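Local coordinates for protein hydrogenase (NiFe) small subunit HydA (Allochromatium vinosum, PDB 3MYR) that probably catalyses, together with its large subunit, the oxidation of dihydrogen and passes the electrons on through its iron-sulfur clusters, at residues A[56-61]-A[97-102]; A[63-68]-A[101-106]; A[186-191]-A[239-244]. All coordinates share one frame; numbering follows the deposited sequence.

Interaction 1 (A[56-61]-A[97-102])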
loop_
_atom_site.group_PDB
_atom_site.type_symbol
_atom_site.label_atom_id
_atom_site.label_comp_id
_atom_site.label_asym_id
_atom_site.label_seq_id
_atom_site.Cartn_x
_atom_site.Cartn_y
_atom_site.Cartn_z
ATOM N N ALA A 56 12.819 20.355 -6.644
ATOM C CA ALA A 56 13.281 19.501 -7.719
ATOM C C ALA A 56 12.241 19.469 -8.841
ATOM O O ALA A 56 12.609 19.447 -10.041
ATOM C CB ALA A 56 13.581 18.052 -7.196
ATOM N N ARG A 57 10.946 19.447 -8.492
ATOM C CA ARG A 57 9.941 19.458 -9.551
ATOM C C ARG A 57 10.040 20.796 -10.341
ATOM O O ARG A 57 10.023 20.798 -11.580
ATOM C CB ARG A 57 8.515 19.226 -9.013
ATOM C CG ARG A 57 7.432 19.569 -9.991
ATOM C CD ARG A 57 6.019 19.321 -9.427
ATOM N NE ARG A 57 5.637 20.222 -8.354
ATOM C CZ ARG A 57 5.124 21.435 -8.540
ATOM N NH1 ARG A 57 4.879 22.191 -7.479
ATOM N NH2 ARG A 57 4.877 21.915 -9.766
ATOM N N LEU A 58 10.142 21.917 -9.626
ATOM C CA LEU A 58 10.183 23.228 -10.294
ATOM C C LEU A 58 11.438 23.392 -11.167
ATOM O O LEU A 58 11.390 23.974 -12.244
ATOM C CB LEU A 58 10.053 24.397 -9.271
ATOM C CG LEU A 58 8.741 24.352 -8.442
ATOM C CD1 LEU A 58 8.837 25.422 -7.324
ATOM C CD2 LEU A 58 7.539 24.632 -9.325
ATOM N N GLN A 59 12.566 22.876 -10.702
ATOM C CA GLN A 59 13.783 22.978 -11.494
ATOM C C GLN A 59 13.700 22.067 -12.751
ATOM O O GLN A 59 14.082 22.445 -13.854
ATOM C CB GLN A 59 14.979 22.615 -10.633
ATOM C CG GLN A 59 16.346 22.803 -11.356
ATOM C CD GLN A 59 17.527 22.171 -10.598
ATOM O OE1 GLN A 59 17.412 21.818 -9.420
ATOM N NE2 GLN A 59 18.657 22.010 -11.286
ATOM N N ALA A 60 13.125 20.888 -12.605
ATOM C CA ALA A 60 12.807 20.094 -13.788
ATOM C C ALA A 60 11.936 20.844 -14.771
ATOM O O ALA A 60 12.196 20.784 -15.953
ATOM C CB ALA A 60 12.163 18.717 -13.406
ATOM N N MET A 61 10.881 21.498 -14.316
ATOM C CA MET A 61 10.007 22.198 -15.228
ATOM C C MET A 61 10.770 23.371 -15.914
ATOM O O MET A 61 10.592 23.595 -17.106
ATOM C CB MET A 61 8.776 22.747 -14.516
ATOM C CG MET A 61 7.774 21.630 -14.030
ATOM S SD MET A 61 6.736 22.343 -12.746
ATOM C CE MET A 61 6.073 23.800 -13.562
ATOM N N LEU A 97 -1.519 20.487 -11.048
ATOM C CA LEU A 97 -1.756 19.900 -12.353
ATOM C C LEU A 97 -1.598 20.945 -13.458
ATOM O O LEU A 97 -0.778 20.743 -14.406
ATOM C CB LEU A 97 -3.154 19.262 -12.418
ATOM C CG LEU A 97 -3.584 18.790 -13.831
ATOM C CD1 LEU A 97 -2.782 17.481 -14.117
ATOM C CD2 LEU A 97 -5.075 18.408 -13.819
ATOM N N MET A 98 -2.325 22.061 -13.340
ATOM C CA MET A 98 -2.384 23.001 -14.441
ATOM C C MET A 98 -1.022 23.635 -14.596
ATOM O O MET A 98 -0.553 23.809 -15.714
ATOM C CB MET A 98 -3.498 24.087 -14.264
ATOM C CG MET A 98 -4.956 23.466 -14.242
ATOM S SD MET A 98 -5.223 22.189 -15.494
ATOM C CE MET A 98 -5.328 23.288 -16.941
ATOM N N GLU A 99 -0.346 23.939 -13.482
ATOM C CA GLU A 99 0.961 24.604 -13.596
ATOM C C GLU A 99 2.053 23.603 -14.146
ATOM O O GLU A 99 2.881 23.993 -14.943
ATOM C CB GLU A 99 1.333 25.212 -12.245
ATOM C CG GLU A 99 2.816 25.167 -11.908
ATOM C CD GLU A 99 3.134 25.430 -10.403
ATOM O OE1 GLU A 99 2.890 26.581 -9.957
ATOM O OE2 GLU A 99 3.618 24.508 -9.679
ATOM N N THR A 100 1.995 22.313 -13.802
ATOM C CA THR A 100 3.018 21.397 -14.231
ATOM C C THR A 100 2.810 20.953 -15.695
ATOM O O THR A 100 3.781 20.807 -16.449
ATOM C CB THR A 100 2.995 20.170 -13.332
ATOM O OG1 THR A 100 3.077 20.622 -11.978
ATOM C CG2 THR A 100 4.150 19.269 -13.603
ATOM N N VAL A 101 1.564 20.799 -16.139
ATOM C CA VAL A 101 1.348 20.361 -17.527
ATOM C C VAL A 101 1.552 21.534 -18.505
ATOM O O VAL A 101 1.728 21.298 -19.678
ATOM C CB VAL A 101 -0.024 19.680 -17.800
ATOM C CG1 VAL A 101 -0.270 18.526 -16.815
ATOM C CG2 VAL A 101 -1.168 20.705 -17.728
ATOM N N GLU A 102 1.523 22.777 -18.048
ATOM C CA GLU A 102 1.533 23.912 -18.996
ATOM C C GLU A 102 2.667 23.822 -20.046
ATOM O O GLU A 102 2.429 23.969 -21.213
ATOM C CB GLU A 102 1.627 25.271 -18.300
ATOM C CG GLU A 102 1.383 26.394 -19.348
ATOM C CD GLU A 102 1.378 27.770 -18.752
ATOM O OE1 GLU A 102 0.931 28.697 -19.471
ATOM O OE2 GLU A 102 1.829 27.942 -17.584
#

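Interaction 2 (A[63-68]-A[101-106])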
loop_
_atom_site.group_PDB
_atom_site.type_symbol
_atom_site.label_atom_id
_atom_site.label_comp_id
_atom_site.label_asym_id
_atom_site.label_seq_id
_atom_site.Cartn_x
_atom_site.Cartn_y
_atom_site.Cartn_z
ATOM N N GLU A 63 14.185 23.676 -16.508
ATOM C CA GLU A 63 15.281 23.287 -17.364
ATOM C C GLU A 63 14.872 22.482 -18.579
ATOM O O GLU A 63 15.633 22.381 -19.510
ATOM C CB GLU A 63 16.294 22.509 -16.530
ATOM C CG GLU A 63 16.823 23.459 -15.438
ATOM C CD GLU A 63 18.011 22.955 -14.632
ATOM O OE1 GLU A 63 18.661 23.830 -13.991
ATOM O OE2 GLU A 63 18.280 21.734 -14.605
ATOM N N ASN A 64 13.656 21.943 -18.598
ATOM C CA ASN A 64 13.266 21.056 -19.675
ATOM C C ASN A 64 12.000 21.533 -20.332
ATOM O O ASN A 64 11.214 20.730 -20.871
ATOM C CB ASN A 64 13.036 19.682 -19.082
ATOM C CG ASN A 64 14.303 19.090 -18.521
ATOM O OD1 ASN A 64 15.209 18.786 -19.257
ATOM N ND2 ASN A 64 14.394 19.010 -17.210
ATOM N N ARG A 65 11.792 22.841 -20.274
ATOM C CA ARG A 65 10.550 23.457 -20.728
ATOM C C ARG A 65 10.229 23.003 -22.129
ATOM O O ARG A 65 11.111 22.981 -22.955
ATOM C CB ARG A 65 10.701 24.975 -20.697
ATOM C CG ARG A 65 9.519 25.741 -21.203
ATOM C CD ARG A 65 10.059 27.040 -21.830
ATOM N NE ARG A 65 9.057 28.093 -22.033
ATOM C CZ ARG A 65 8.502 28.809 -21.052
ATOM N NH1 ARG A 65 8.801 28.550 -19.769
ATOM N NH2 ARG A 65 7.625 29.765 -21.363
ATOM N N GLY A 66 8.981 22.570 -22.367
ATOM C CA GLY A 66 8.555 22.088 -23.670
ATOM C C GLY A 66 8.889 20.615 -23.866
ATOM O O GLY A 66 8.465 20.031 -24.822
ATOM N N GLN A 67 9.686 20.000 -22.998
ATOM C CA GLN A 67 10.298 18.704 -23.365
ATOM C C GLN A 67 9.946 17.653 -22.347
ATOM O O GLN A 67 10.095 16.501 -22.625
ATOM C CB GLN A 67 11.852 18.745 -23.462
ATOM C CG GLN A 67 12.448 19.793 -24.477
ATOM C CD GLN A 67 11.969 19.557 -25.924
ATOM O OE1 GLN A 67 12.024 18.431 -26.459
ATOM N NE2 GLN A 67 11.438 20.617 -26.543
ATOM N N TYR A 68 9.546 18.016 -21.143
ATOM C CA TYR A 68 9.381 16.949 -20.136
ATOM C C TYR A 68 8.047 16.179 -20.283
ATOM O O TYR A 68 7.055 16.705 -20.769
ATOM C CB TYR A 68 9.636 17.485 -18.728
ATOM C CG TYR A 68 8.665 18.603 -18.348
ATOM C CD1 TYR A 68 7.421 18.309 -17.781
ATOM C CD2 TYR A 68 8.986 19.942 -18.581
ATOM C CE1 TYR A 68 6.530 19.365 -17.429
ATOM C CE2 TYR A 68 8.121 21.002 -18.231
ATOM C CZ TYR A 68 6.906 20.704 -17.669
ATOM O OH TYR A 68 6.060 21.739 -17.365
ATOM N N VAL A 101 1.564 20.799 -16.139
ATOM C CA VAL A 101 1.348 20.361 -17.527
ATOM C C VAL A 101 1.552 21.534 -18.505
ATOM O O VAL A 101 1.728 21.298 -19.678
ATOM C CB VAL A 101 -0.024 19.680 -17.800
ATOM C CG1 VAL A 101 -0.270 18.526 -16.815
ATOM C CG2 VAL A 101 -1.168 20.705 -17.728
ATOM N N GLU A 102 1.523 22.777 -18.048
ATOM C CA GLU A 102 1.533 23.912 -18.996
ATOM C C GLU A 102 2.667 23.822 -20.046
ATOM O O GLU A 102 2.429 23.969 -21.213
ATOM C CB GLU A 102 1.627 25.271 -18.300
ATOM C CG GLU A 102 1.383 26.394 -19.348
ATOM C CD GLU A 102 1.378 27.770 -18.752
ATOM O OE1 GLU A 102 0.931 28.697 -19.471
ATOM O OE2 GLU A 102 1.829 27.942 -17.584
ATOM N N HIS A 103 3.852 23.426 -19.635
ATOM C CA HIS A 103 4.971 23.310 -20.585
ATOM C C HIS A 103 5.471 21.902 -20.813
ATOM O O HIS A 103 6.604 21.740 -21.265
ATOM C CB HIS A 103 6.117 24.209 -20.073
ATOM C CG HIS A 103 5.735 25.670 -20.040
ATOM N ND1 HIS A 103 5.360 26.365 -21.185
ATOM C CD2 HIS A 103 5.547 26.523 -18.999
ATOM C CE1 HIS A 103 5.009 27.600 -20.853
ATOM N NE2 HIS A 103 5.144 27.730 -19.537
ATOM N N ALA A 104 4.650 20.882 -20.500
ATOM C CA ALA A 104 5.027 19.484 -20.810
ATOM C C ALA A 104 5.034 19.226 -22.321
ATOM O O ALA A 104 4.220 19.824 -23.021
ATOM C CB ALA A 104 4.055 18.483 -20.114
ATOM N N ALA A 105 5.885 18.314 -22.813
ATOM C CA ALA A 105 5.708 17.773 -24.143
ATOM C C ALA A 105 4.381 16.954 -24.227
ATOM O O ALA A 105 3.653 17.022 -25.219
ATOM C CB ALA A 105 6.932 16.820 -24.521
ATOM N N ALA A 106 4.098 16.134 -23.205
ATOM C CA ALA A 106 2.916 15.253 -23.253
ATOM C C ALA A 106 2.600 14.854 -21.829
ATOM O O ALA A 106 3.431 15.049 -20.924
ATOM C CB ALA A 106 3.197 14.020 -24.119
#

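Interaction 3 (A[186-191]-A[239-244]). With SF4 (iron/sulfur cluster), chain J; F3S (Fe3-s4 cluster), chain K.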
loop_
_atom_site.group_PDB
_atom_site.type_symbol
_atom_site.label_atom_id
_atom_site.label_comp_id
_atom_site.label_asym_id
_atom_site.label_seq_id
_atom_site.Cartn_x
_atom_site.Cartn_y
_atom_site.Cartn_z
ATOM N N ASP A 186 -12.959 -10.834 -26.509
ATOM C CA ASP A 186 -12.585 -11.315 -27.841
ATOM C C ASP A 186 -11.235 -12.038 -27.834
ATOM O O ASP A 186 -10.788 -12.457 -28.881
ATOM C CB ASP A 186 -12.500 -10.153 -28.855
ATOM C CG ASP A 186 -13.895 -9.754 -29.389
ATOM O OD1 ASP A 186 -14.907 -10.495 -29.197
ATOM O OD2 ASP A 186 -14.011 -8.653 -29.924
ATOM N N ARG A 187 -10.581 -12.160 -26.664
ATOM C CA ARG A 187 -9.312 -12.869 -26.588
ATOM C C ARG A 187 -9.314 -13.982 -25.527
ATOM O O ARG A 187 -8.402 -14.773 -25.490
ATOM C CB ARG A 187 -8.159 -11.870 -26.265
ATOM C CG ARG A 187 -7.965 -10.765 -27.356
ATOM C CD ARG A 187 -7.562 -11.458 -28.677
ATOM N NE ARG A 187 -6.778 -10.583 -29.580
ATOM C CZ ARG A 187 -6.482 -10.893 -30.838
ATOM N NH1 ARG A 187 -6.915 -12.052 -31.380
ATOM N NH2 ARG A 187 -5.728 -10.082 -31.538
ATOM N N CYS A 188 -10.317 -13.982 -24.665
ATOM C CA CYS A 188 -10.392 -14.797 -23.467
ATOM C C CYS A 188 -10.384 -16.301 -23.761
ATOM O O CYS A 188 -11.133 -16.809 -24.628
ATOM C CB CYS A 188 -11.680 -14.411 -22.693
ATOM S SG CYS A 188 -11.867 -15.430 -21.171
ATOM N N TYR A 189 -9.561 -17.050 -23.033
ATOM C CA TYR A 189 -9.491 -18.499 -23.262
ATOM C C TYR A 189 -10.787 -19.249 -22.877
ATOM O O TYR A 189 -10.898 -20.412 -23.230
ATOM C CB TYR A 189 -8.258 -19.133 -22.581
ATOM C CG TYR A 189 -8.457 -19.318 -21.079
ATOM C CD1 TYR A 189 -8.671 -20.582 -20.522
ATOM C CD2 TYR A 189 -8.419 -18.194 -20.200
ATOM C CE1 TYR A 189 -8.874 -20.759 -19.120
ATOM C CE2 TYR A 189 -8.663 -18.340 -18.794
ATOM C CZ TYR A 189 -8.855 -19.632 -18.269
ATOM O OH TYR A 189 -9.084 -19.794 -16.942
ATOM N N ARG A 190 -11.743 -18.588 -22.189
ATOM C CA ARG A 190 -13.031 -19.222 -21.840
ATOM C C ARG A 190 -14.083 -18.892 -22.879
ATOM O O ARG A 190 -15.213 -19.414 -22.845
ATOM C CB ARG A 190 -13.511 -18.792 -20.447
ATOM C CG ARG A 190 -12.410 -19.044 -19.339
ATOM C CD ARG A 190 -13.015 -18.957 -17.962
ATOM N NE ARG A 190 -12.027 -19.202 -16.930
ATOM C CZ ARG A 190 -12.280 -19.593 -15.687
ATOM N NH1 ARG A 190 -13.491 -20.038 -15.352
ATOM N NH2 ARG A 190 -11.257 -19.707 -14.825
ATOM N N ARG A 191 -13.705 -18.077 -23.839
ATOM C CA ARG A 191 -14.687 -17.597 -24.834
ATOM C C ARG A 191 -15.305 -18.733 -25.641
ATOM O O ARG A 191 -16.535 -18.718 -25.864
ATOM C CB ARG A 191 -14.072 -16.532 -25.784
ATOM C CG ARG A 191 -15.061 -16.139 -26.976
ATOM C CD ARG A 191 -16.311 -15.361 -26.390
ATOM N NE ARG A 191 -17.162 -14.906 -27.522
ATOM C CZ ARG A 191 -16.899 -13.834 -28.313
ATOM N NH1 ARG A 191 -17.715 -13.504 -29.328
ATOM N NH2 ARG A 191 -15.840 -13.063 -28.096
ATOM N N TRP A 239 -3.933 -14.042 -14.899
ATOM C CA TRP A 239 -4.783 -12.867 -15.007
ATOM C C TRP A 239 -6.131 -13.154 -14.316
ATOM O O TRP A 239 -6.404 -14.286 -13.941
ATOM C CB TRP A 239 -4.967 -12.427 -16.447
ATOM C CG TRP A 239 -5.750 -13.385 -17.331
ATOM C CD1 TRP A 239 -5.272 -14.530 -17.897
ATOM C CD2 TRP A 239 -7.030 -13.130 -17.929
ATOM N NE1 TRP A 239 -6.233 -15.046 -18.765
ATOM C CE2 TRP A 239 -7.309 -14.195 -18.793
ATOM C CE3 TRP A 239 -7.949 -12.035 -17.856
ATOM C CZ2 TRP A 239 -8.484 -14.256 -19.563
ATOM C CZ3 TRP A 239 -9.115 -12.095 -18.604
ATOM C CH2 TRP A 239 -9.400 -13.211 -19.411
ATOM N N PRO A 240 -6.965 -12.119 -14.104
ATOM C CA PRO A 240 -8.101 -12.324 -13.191
ATOM C C PRO A 240 -9.018 -13.487 -13.560
ATOM O O PRO A 240 -9.318 -14.322 -12.708
ATOM C CB PRO A 240 -8.864 -11.021 -13.328
ATOM C CG PRO A 240 -7.646 -9.997 -13.250
ATOM C CD PRO A 240 -6.692 -10.684 -14.300
ATOM N N VAL A 241 -9.373 -13.622 -14.827
ATOM C CA VAL A 241 -10.277 -14.698 -15.218
ATOM C C VAL A 241 -9.552 -16.056 -15.166
ATOM O O VAL A 241 -10.097 -17.066 -14.719
ATOM C CB VAL A 241 -10.823 -14.412 -16.663
ATOM C CG1 VAL A 241 -11.477 -15.725 -17.275
ATOM C CG2 VAL A 241 -11.858 -13.232 -16.617
ATOM N N GLU A 242 -8.258 -16.072 -15.475
ATOM C CA GLU A 242 -7.554 -17.346 -15.357
ATOM C C GLU A 242 -7.489 -17.838 -13.900
ATOM O O GLU A 242 -7.624 -19.020 -13.620
ATOM C CB GLU A 242 -6.135 -17.230 -15.930
ATOM C CG GLU A 242 -5.371 -18.510 -15.710
ATOM C CD GLU A 242 -3.942 -18.498 -16.334
ATOM O OE1 GLU A 242 -3.088 -19.255 -15.855
ATOM O OE2 GLU A 242 -3.673 -17.792 -17.316
ATOM N N ALA A 243 -7.331 -16.930 -12.961
ATOM C CA ALA A 243 -7.384 -17.282 -11.549
ATOM C C ALA A 243 -8.782 -17.468 -10.938
ATOM O O ALA A 243 -8.868 -17.636 -9.730
ATOM C CB ALA A 243 -6.572 -16.220 -10.685
ATOM N N GLY A 244 -9.845 -17.321 -11.736
ATOM C CA GLY A 244 -11.178 -17.774 -11.350
ATOM C C GLY A 244 -12.136 -16.646 -10.954
ATOM O O GLY A 244 -13.192 -16.917 -10.475
HETATM FE FE1 SF4 J . -14.048 -14.841 -20.754
HETATM FE FE2 SF4 J . -16.701 -15.566 -20.304
HETATM FE FE3 SF4 J . -15.673 -13.268 -19.232
HETATM FE FE4 SF4 J . -16.118 -13.471 -21.920
HETATM S S1 SF4 J . -17.661 -13.508 -20.252
HETATM S S2 SF4 J . -14.326 -12.536 -20.929
HETATM S S3 SF4 J . -15.535 -15.670 -22.279
HETATM S S4 SF4 J . -15.019 -15.424 -18.755
HETATM FE FE1 F3S K . -10.684 -7.155 -16.087
HETATM FE FE3 F3S K . -9.124 -5.327 -14.889
HETATM FE FE4 F3S K . -8.021 -7.012 -16.541
HETATM S S1 F3S K . -10.830 -6.447 -13.924
HETATM S S2 F3S K . -9.229 -8.820 -16.447
HETATM S S3 F3S K . -9.561 -5.476 -17.106
HETATM S S4 F3S K . -7.141 -6.299 -14.685
#

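Interaction 1 (A[56-61]-A[97-102])
Met61 and Thr100 mark the closest backbone approach of two helical segments, with their CA atoms 7.1 Å apart. The axes of 56-61 and 97-101 come no nearer than 11.2 Å and run 39° from parallel, so long side chains must span the space. Arg57 does so with an N-H pointing in the guanidinium plane: NH2 meets the anti lone pair of Glu99 OE2 at 2.9 Å and 167°, a nearly straight hydrogen bond within a salt bridge. The guanidinium and carboxylate are almost coplanar, and NH1 adds a weak bond to the same OE2. The helices are neighbours on one face of the central sheet of a flavodoxin-like α/β domain: Ala60 and Met61 rest on Ile7 of strand 5-10, and Thr100 on Leu9 of that strand and Val70 of strand 69-77. Arg57 NH1 also has a salt bridge to Glu54, one turn earlier, which ties the guanidinium to both helices. With an alanine here, Glu99 would probably lose its charged mate and its carboxylate would be able to turn. Thr100 OG1, hydrogen-bonded to Ile96 O in its own helix, lies 3.1 Å from Arg57 NH2. The Met61 side chain runs at roughly a right angle to those of Glu99 and Thr100. A bend at its last torsion (chi3 54°) sets CE 3.5 Å from Glu99 O and 3.9 Å from Glu99 CG, while SD lies beside Thr100 CG2.

Interaction 2 (A[63-68]-A[101-106])
Gly66 N donates to His103 O at 2.7 Å, the shorter of two backbone hydrogen bonds that join these loops. The donor lies in the carbonyl plane, although the N-H is bent to 136°. The second bond runs the other way, from Ala105 N to Tyr68 O at 2.9 Å, with the donor tilted out of the carbonyl plane. Gly66 reaches its place with a positive phi, a conformation easy for glycine. Beside these bonds Arg65 and His103 stack. The guanidinium of Arg65 lies flat on one face of the His103 imidazole, with centres 3.9 Å apart and planes 24° apart; NH2 is nearest, 3.4 Å from His103 CE1. Glu102 CG sits over the opposite face, so the imidazole is sandwiched. The Tyr68 ring presents one face to Ala104 CA. Its chi1 of 61° puts CG between the backbone N and the carbonyl carbon and swings the ring back across the other loop. Ala104 CA then makes a CH-pi contact 3.9 Å from the ring centroid, and Ala104 CB touches Tyr68 CE1 at 3.8 Å; the hydroxyl is bonded to Thr100 O. Ala105 CB comes 3.6 Å from Gly66 O. Each loop leads from a helix into one of two adjacent parallel strands, 69-77 and 106-110, the helix-to-strand connections of repeated beta-alpha-beta crossovers in a flavodoxin-like domain.

Interaction 3 (A[186-191]-A[239-244])
Tyr189 OH, whose ring packs against Trp239 and Glu242, is gripped side-on by two nitrogens of one residue: Arg190 NE and Arg190 NH2 each donate to it at 3.0 Å, and Ser232 of the large subunit is a further hydrogen-bond partner. The two segments contribute Cys188, Arg190, Arg191 and Val241 to the pocket of the second [4Fe-4S] cluster, which Cys188 ligates together with His185, Cys213 and Cys219. With chi1 at 179°, Cys188 SG is trans to the backbone N and binds the iron FE1 at 2.3 Å. The same sulfur accepts a capping hydrogen bond from Arg190 N at 3.3 Å and 163°, within a type I turn that precedes helix 191-195; this N-H probably draws some charge from the thiolate. The sulfur also meets the edge of the Trp239 six-membered ring, CH2 lying 3.8 Å away, a sulfur-aromatic contact. Trp239 CZ2 in turn comes to the edge of the Tyr189 ring, near its plane, while Arg190 CG lies over the centre of one face of that ring. Tyr189 reaches the turn Val241-Gly244, its OH 3.3 Å from Glu242 CA. Arg190, extended from CG to NE, runs antiparallel alongside the Val241 side chain, with NE 3.5 Å from Val241 CG1; its NH1 bonds to Trp212 O. Glu242 forms salt bridges to Lys232 of its own chain through OE2 and to Arg238 of the large subunit through OE1, so the segment 239-244 also belongs to the subunit interface. Trp239 lies between Cys188, a ligand of the [4Fe-4S] cluster, and the [3Fe-4S] cluster: at the far end of its indole from Tyr189, CE3 approaches sulfide S2 at 3.7 Å, near the ring plane.

Interactions 1 and 2 form one continuous patch, with centres 8 Å apart and Val101 and Glu102 in common. The probable hydrogen bond from Tyr68 OH to Thr100 O, 2.6 Å long, joins them, and Tyr68 CE2 also packs 3.7 Å from Met61 CA. They join the C-terminal parts of helices 50-63 and 93-101 and the loops that follow in the N-terminal domain, away from the annotated cluster sites. Interaction 3 belongs to the C-terminal part of the chain, across the chain's centre: its centre is about 41 Å from that of interaction 1 and about 40 Å from that of interaction 2. It alone of the three touches cofactors, lying between the second [4Fe-4S] and the [3Fe-4S] cluster.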